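Local coordinates for ABC-type transport system, sugar-family extracellular solute-binding protein (Peptoclostridium difficile 630, PDB 6HNI) that binds tyrosine between its two lobes, probably for delivery to an ABC transporter, and also has adhesive properties as a lipoprotein, at residues D290-L298 with E309-K317. The protein carries 1 engineered substitution. Residues are numbered along the deposited sequence; the frame is centred on the assembly and turned at random. Where two conformers were deposited one is given.
Sequences DIIVNEDIL and ENISYVKTK
V293 and Y313 run alongside each other where strands 290-294 and 311-314 pair in parallel, the two strands of a beta-alpha-beta unit linked through helix 295-300. V293 CG1 meets the edge of the Y313 ring at CE1, 3.6 Å away, while I311 CG2 sits over one ring face, displaced from the ring centre, and also touches V293 CG2. On the other face of the sheet I292 CG2 packs against V314 CG1 at 3.7 Å. Between the faces, V293 ties the backbones together in both directions: its N donates to S312 O, and its O accepts from V314 N at 2.9 Å. E295 N continues the pairing into the first turn of the helix by bonding to V314 O.

At the helix start, N294 is the N-cap: chi1 of -179° sets its CG beside its own carbonyl carbon, from where OD1 reaches forward to I297 N, 3.0 Å away. Its ND2 is shared between V246 O and T316 OG1, the latter lying near the amide plane. Strand 252-255 flanks 290-294 antiparallel on its other side, and K305 makes a cation-pi contact with Y313. T316 is gripped a second time, its N donating to D296 OD2 at 2.9 Å, nearly along the carboxylate C-O bond.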
ATOM      1  N   ASP A 290      -0.246  -7.461 -12.292  1.00 14.55           N
ATOM      2  CA  ASP A 290       0.383  -7.130 -13.567  1.00 15.08           C
ATOM      3  C   ASP A 290       1.829  -6.827 -13.331  1.00 15.62           C
ATOM      4  O   ASP A 290       2.184  -6.212 -12.300  1.00 16.43           O
ATOM      5  CB  ASP A 290      -0.277  -5.932 -14.234  1.00 16.56           C
ATOM      6  CG  ASP A 290      -1.684  -6.290 -14.794  1.00 23.70           C
ATOM      7  OD1 ASP A 290      -1.742  -6.874 -15.887  1.00 35.26           O
ATOM      8  OD2 ASP A 290      -2.713  -6.013 -14.140  1.00 35.52           O
ATOM      9  N   ILE A 291       2.665  -7.295 -14.264  1.00 16.39           N
ATOM     10  CA  ILE A 291       4.106  -7.057 -14.141  1.00 14.50           C
ATOM     11  C   ILE A 291       4.446  -5.723 -14.806  1.00 14.66           C
ATOM     12  O   ILE A 291       4.127  -5.490 -15.991  1.00 17.81           O
ATOM     13  CB  ILE A 291       4.958  -8.185 -14.767  1.00 14.63           C
ATOM     14  CG1 ILE A 291       4.641  -9.538 -14.160  1.00 17.46           C
ATOM     15  CG2 ILE A 291       6.488  -7.893 -14.624  1.00 13.80           C
ATOM     16  CD1 ILE A 291       5.219 -10.708 -14.914  1.00 20.54           C
ATOM     17  N   ILE A 292       5.061  -4.826 -14.021  1.00 13.81           N
ATOM     18  CA  ILE A 292       5.455  -3.504 -14.477  1.00 14.02           C
ATOM     19  C   ILE A 292       6.946  -3.332 -14.084  1.00 13.40           C
ATOM     20  O   ILE A 292       7.373  -3.644 -12.957  1.00 16.05           O
ATOM     21  CB  ILE A 292       4.556  -2.387 -13.872  1.00 14.90           C
ATOM     22  CG1 ILE A 292       3.104  -2.544 -14.399  1.00 17.11           C
ATOM     23  CG2 ILE A 292       5.116  -1.010 -14.199  1.00 17.30           C
ATOM     24  CD1 ILE A 292       2.100  -1.577 -13.790  1.00 20.99           C
ATOM     25  N   VAL A 293       7.710  -2.850 -15.064  1.00 14.81           N
ATOM     26  CA  VAL A 293       9.147  -2.695 -14.961  1.00 15.66           C
ATOM     27  C   VAL A 293       9.500  -1.253 -15.348  1.00 15.90           C
ATOM     28  O   VAL A 293       8.941  -0.689 -16.270  1.00 17.56           O
ATOM     29  CB  VAL A 293       9.857  -3.679 -15.895  1.00 17.26           C
ATOM     30  CG1 VAL A 293      11.357  -3.375 -16.000  1.00 17.04           C
ATOM     31  CG2 VAL A 293       9.619  -5.100 -15.441  1.00 18.27           C
ATOM     32  N   ASN A 294      10.453  -0.668 -14.631  1.00 15.97           N
ATOM     33  CA  ASN A 294      10.934   0.646 -14.909  1.00 16.25           C
ATOM     34  C   ASN A 294      12.043   0.445 -15.902  1.00 16.11           C
ATOM     35  O   ASN A 294      13.143  -0.030 -15.551  1.00 18.16           O
ATOM     36  CB  ASN A 294      11.359   1.370 -13.619  1.00 15.58           C
ATOM     37  CG  ASN A 294      11.852   2.795 -13.869  1.00 16.81           C
ATOM     38  OD1 ASN A 294      12.616   3.035 -14.795  1.00 18.65           O
ATOM     39  ND2 ASN A 294      11.401   3.746 -13.044  1.00 18.35           N
ATOM     40  N   GLU A 295      11.814   0.834 -17.159  1.00 20.51           N
ATOM     41  CA  GLU A 295      12.810   0.613 -18.220  0.50 21.16           C
ATOM     42  C   GLU A 295      14.083   1.438 -18.037  1.00 20.19           C
ATOM     43  O   GLU A 295      15.121   1.083 -18.568  1.00 24.95           O
ATOM     44  CB  GLU A 295      12.219   0.850 -19.628  0.50 24.51           C
ATOM     45  CG  GLU A 295      11.829   2.279 -19.983  0.50 24.86           C
ATOM     46  CD  GLU A 295      11.442   2.427 -21.465  0.50 29.07           C
ATOM     47  OE1 GLU A 295      12.188   3.065 -22.233  0.50 30.00           O
ATOM     48  OE2 GLU A 295      10.390   1.901 -21.879  0.50 26.26           O
ATOM     49  N   ASP A 296      13.994   2.571 -17.321  1.00 20.75           N
ATOM     50  CA  ASP A 296      15.169   3.429 -17.087  1.00 22.53           C
ATOM     51  C   ASP A 296      16.103   2.733 -16.103  1.00 19.57           C
ATOM     52  O   ASP A 296      17.322   2.712 -16.275  1.00 22.33           O
ATOM     53  CB  ASP A 296      14.778   4.785 -16.474  1.00 24.72           C
ATOM     54  CG  ASP A 296      13.973   5.656 -17.417  1.00 29.20           C
ATOM     55  OD1 ASP A 296      14.367   5.684 -18.601  1.00 38.57           O
ATOM     56  OD2 ASP A 296      12.977   6.306 -16.975  1.00 36.64           O
ATOM     57  N   ILE A 297      15.519   2.158 -15.066  1.00 17.93           N
ATOM     58  CA  ILE A 297      16.282   1.389 -14.058  1.00 18.25           C
ATOM     59  C   ILE A 297      16.849   0.110 -14.673  1.00 19.12           C
ATOM     60  O   ILE A 297      18.001  -0.215 -14.428  1.00 19.12           O
ATOM     61  CB  ILE A 297      15.410   1.070 -12.806  1.00 16.83           C
ATOM     62  CG1 ILE A 297      14.950   2.347 -12.111  1.00 17.55           C
ATOM     63  CG2 ILE A 297      16.138   0.208 -11.796  1.00 15.70           C
ATOM     64  CD1 ILE A 297      16.039   3.280 -11.626  1.00 18.62           C
ATOM     65  N   LEU A 298      16.067  -0.571 -15.513  1.00 19.56           N
ATOM     66  CA  LEU A 298      16.512  -1.764 -16.224  1.00 19.23           C
ATOM     67  C   LEU A 298      17.794  -1.469 -17.020  1.00 22.07           C
ATOM     68  O   LEU A 298      18.761  -2.217 -16.947  1.00 22.88           O
ATOM     69  CB  LEU A 298      15.459  -2.257 -17.192  1.00 21.69           C
ATOM     70  CG  LEU A 298      15.700  -3.595 -17.884  1.00 22.86           C
ATOM     71  CD1 LEU A 298      15.549  -4.758 -16.931  1.00 22.85           C
ATOM     72  CD2 LEU A 298      14.723  -3.733 -19.022  1.00 23.73           C
ATOM     73  N   GLU A 309       5.776 -11.061 -23.108  1.00 46.79           N
ATOM     74  CA  GLU A 309       4.731 -10.148 -23.625  1.00 45.57           C
ATOM     75  C   GLU A 309       3.851  -9.473 -22.556  1.00 48.99           C
ATOM     76  O   GLU A 309       3.287  -8.396 -22.803  1.00 57.05           O
ATOM     77  CB  GLU A 309       3.774 -10.901 -24.556  1.00 53.37           C
ATOM     78  CG  GLU A 309       4.296 -11.226 -25.950  1.00 57.92           C
ATOM     79  CD  GLU A 309       3.235 -11.917 -26.824  1.00 62.20           C
ATOM     80  OE1 GLU A 309       2.031 -11.533 -26.765  1.00 74.00           O
ATOM     81  OE2 GLU A 309       3.606 -12.850 -27.577  1.00 73.81           O
ATOM     82  N   ASN A 310       3.695 -10.122 -21.403  1.00 45.84           N
ATOM     83  CA  ASN A 310       2.898  -9.564 -20.317  1.00 42.10           C
ATOM     84  C   ASN A 310       3.622  -8.456 -19.507  1.00 39.68           C
ATOM     85  O   ASN A 310       3.027  -7.882 -18.605  1.00 46.90           O
ATOM     86  CB  ASN A 310       2.402 -10.679 -19.383  1.00 45.04           C
ATOM     87  CG  ASN A 310       1.402 -11.621 -20.054  1.00 50.23           C
ATOM     88  OD1 ASN A 310       1.748 -12.746 -20.388  1.00 61.98           O
ATOM     89  ND2 ASN A 310       0.157 -11.166 -20.235  1.00 55.28           N
ATOM     90  N   ILE A 311       4.876  -8.138 -19.807  1.00 30.00           N
ATOM     91  CA  ILE A 311       5.517  -6.992 -19.121  1.00 28.04           C
ATOM     92  C   ILE A 311       5.160  -5.647 -19.755  1.00 22.59           C
ATOM     93  O   ILE A 311       5.244  -5.506 -20.971  1.00 28.39           O
ATOM     94  CB  ILE A 311       7.052  -7.145 -19.110  1.00 32.36           C
ATOM     95  CG1 ILE A 311       7.396  -8.353 -18.242  1.00 28.17           C
ATOM     96  CG2 ILE A 311       7.680  -5.933 -18.413  1.00 30.15           C
ATOM     97  CD1 ILE A 311       8.849  -8.809 -18.414  1.00 31.96           C
ATOM     98  N   SER A 312       4.768  -4.671 -18.928  1.00 20.91           N
ATOM     99  CA  SER A 312       4.595  -3.268 -19.334  0.50 22.88           C
ATOM    100  C   SER A 312       5.730  -2.436 -18.736  1.00 20.18           C
ATOM    101  O   SER A 312       6.219  -2.773 -17.640  1.00 23.76           O
ATOM    102  CB  SER A 312       3.250  -2.725 -18.834  0.50 21.63           C
ATOM    103  OG  SER A 312       2.150  -3.369 -19.464  0.50 25.73           O
ATOM    104  N   TYR A 313       6.130  -1.382 -19.445  1.00 24.93           N
ATOM    105  CA  TYR A 313       7.241  -0.550 -18.981  1.00 19.63           C
ATOM    106  C   TYR A 313       6.777   0.853 -18.643  1.00 20.98           C
ATOM    107  O   TYR A 313       5.863   1.411 -19.289  1.00 26.81           O
ATOM    108  CB  TYR A 313       8.343  -0.501 -20.044  1.00 22.59           C
ATOM    109  CG  TYR A 313       8.978  -1.867 -20.228  1.00 20.09           C
ATOM    110  CD1 TYR A 313       9.937  -2.327 -19.329  1.00 25.48           C
ATOM    111  CD2 TYR A 313       8.568  -2.718 -21.234  1.00 15.96           C
ATOM    112  CE1 TYR A 313      10.504  -3.593 -19.464  1.00 26.25           C
ATOM    113  CE2 TYR A 313       9.115  -3.973 -21.392  1.00 23.34           C
ATOM    114  CZ  TYR A 313      10.083  -4.412 -20.497  1.00 30.03           C
ATOM    115  OH  TYR A 313      10.625  -5.655 -20.621  1.00 34.42           O
ATOM    116  N   VAL A 314       7.412   1.373 -17.600  1.00 20.82           N
ATOM    117  CA  VAL A 314       7.234   2.741 -17.125  1.00 16.29           C
ATOM    118  C   VAL A 314       8.605   3.438 -17.137  1.00 20.12           C
ATOM    119  O   VAL A 314       9.663   2.781 -17.091  1.00 22.19           O
ATOM    120  CB  VAL A 314       6.559   2.857 -15.751  1.00 17.83           C
ATOM    121  CG1 VAL A 314       5.095   2.332 -15.771  1.00 16.82           C
ATOM    122  CG2 VAL A 314       7.358   2.179 -14.650  1.00 18.06           C
ATOM    123  N   LYS A 315       8.562   4.767 -17.117  1.00 23.47           N
ATOM    124  CA  LYS A 315       9.774   5.597 -17.022  1.00 25.12           C
ATOM    125  C   LYS A 315       9.644   6.394 -15.771  1.00 27.05           C
ATOM    126  O   LYS A 315       8.538   6.617 -15.306  1.00 35.27           O
ATOM    127  CB  LYS A 315       9.902   6.485 -18.239  1.00 31.21           C
ATOM    128  CG  LYS A 315      10.129   5.657 -19.491  1.00 35.81           C
ATOM    129  CD  LYS A 315      10.213   6.542 -20.709  1.00 43.72           C
ATOM    130  CE  LYS A 315      10.926   5.832 -21.843  1.00 49.80           C
ATOM    131  NZ  LYS A 315      11.101   6.717 -23.025  1.00 55.83           N
ATOM    132  N   THR A 316      10.762   6.803 -15.199  1.00 29.02           N
ATOM    133  CA  THR A 316      10.753   7.409 -13.861  1.00 32.19           C
ATOM    134  C   THR A 316       9.902   8.680 -13.744  1.00 38.34           C
ATOM    135  O   THR A 316      10.051   9.605 -14.551  1.00 43.38           O
ATOM    136  CB  THR A 316      12.180   7.643 -13.361  1.00 31.88           C
ATOM    137  OG1 THR A 316      12.814   6.371 -13.257  1.00 31.16           O
ATOM    138  CG2 THR A 316      12.187   8.319 -11.958  1.00 37.13           C
ATOM    139  N   LYS A 317       9.020   8.689 -12.724  1.00 46.76           N
ATOM    140  CA  LYS A 317       8.094   9.806 -12.418  1.00 45.45           C
ATOM    141  C   LYS A 317       8.842  11.049 -11.954  1.00 49.55           C
ATOM    142  O   LYS A 317       9.083  11.966 -12.743  1.00 65.02           O
ATOM    143  CB  LYS A 317       7.103   9.394 -11.319  1.00 47.62           C
TER
HETATM  144  O   HOH W   1       1.730  -5.159 -17.232  1.00 24.78           O
HETATM  145  O   HOH W   2       1.603  -8.650 -16.541  1.00 33.40           O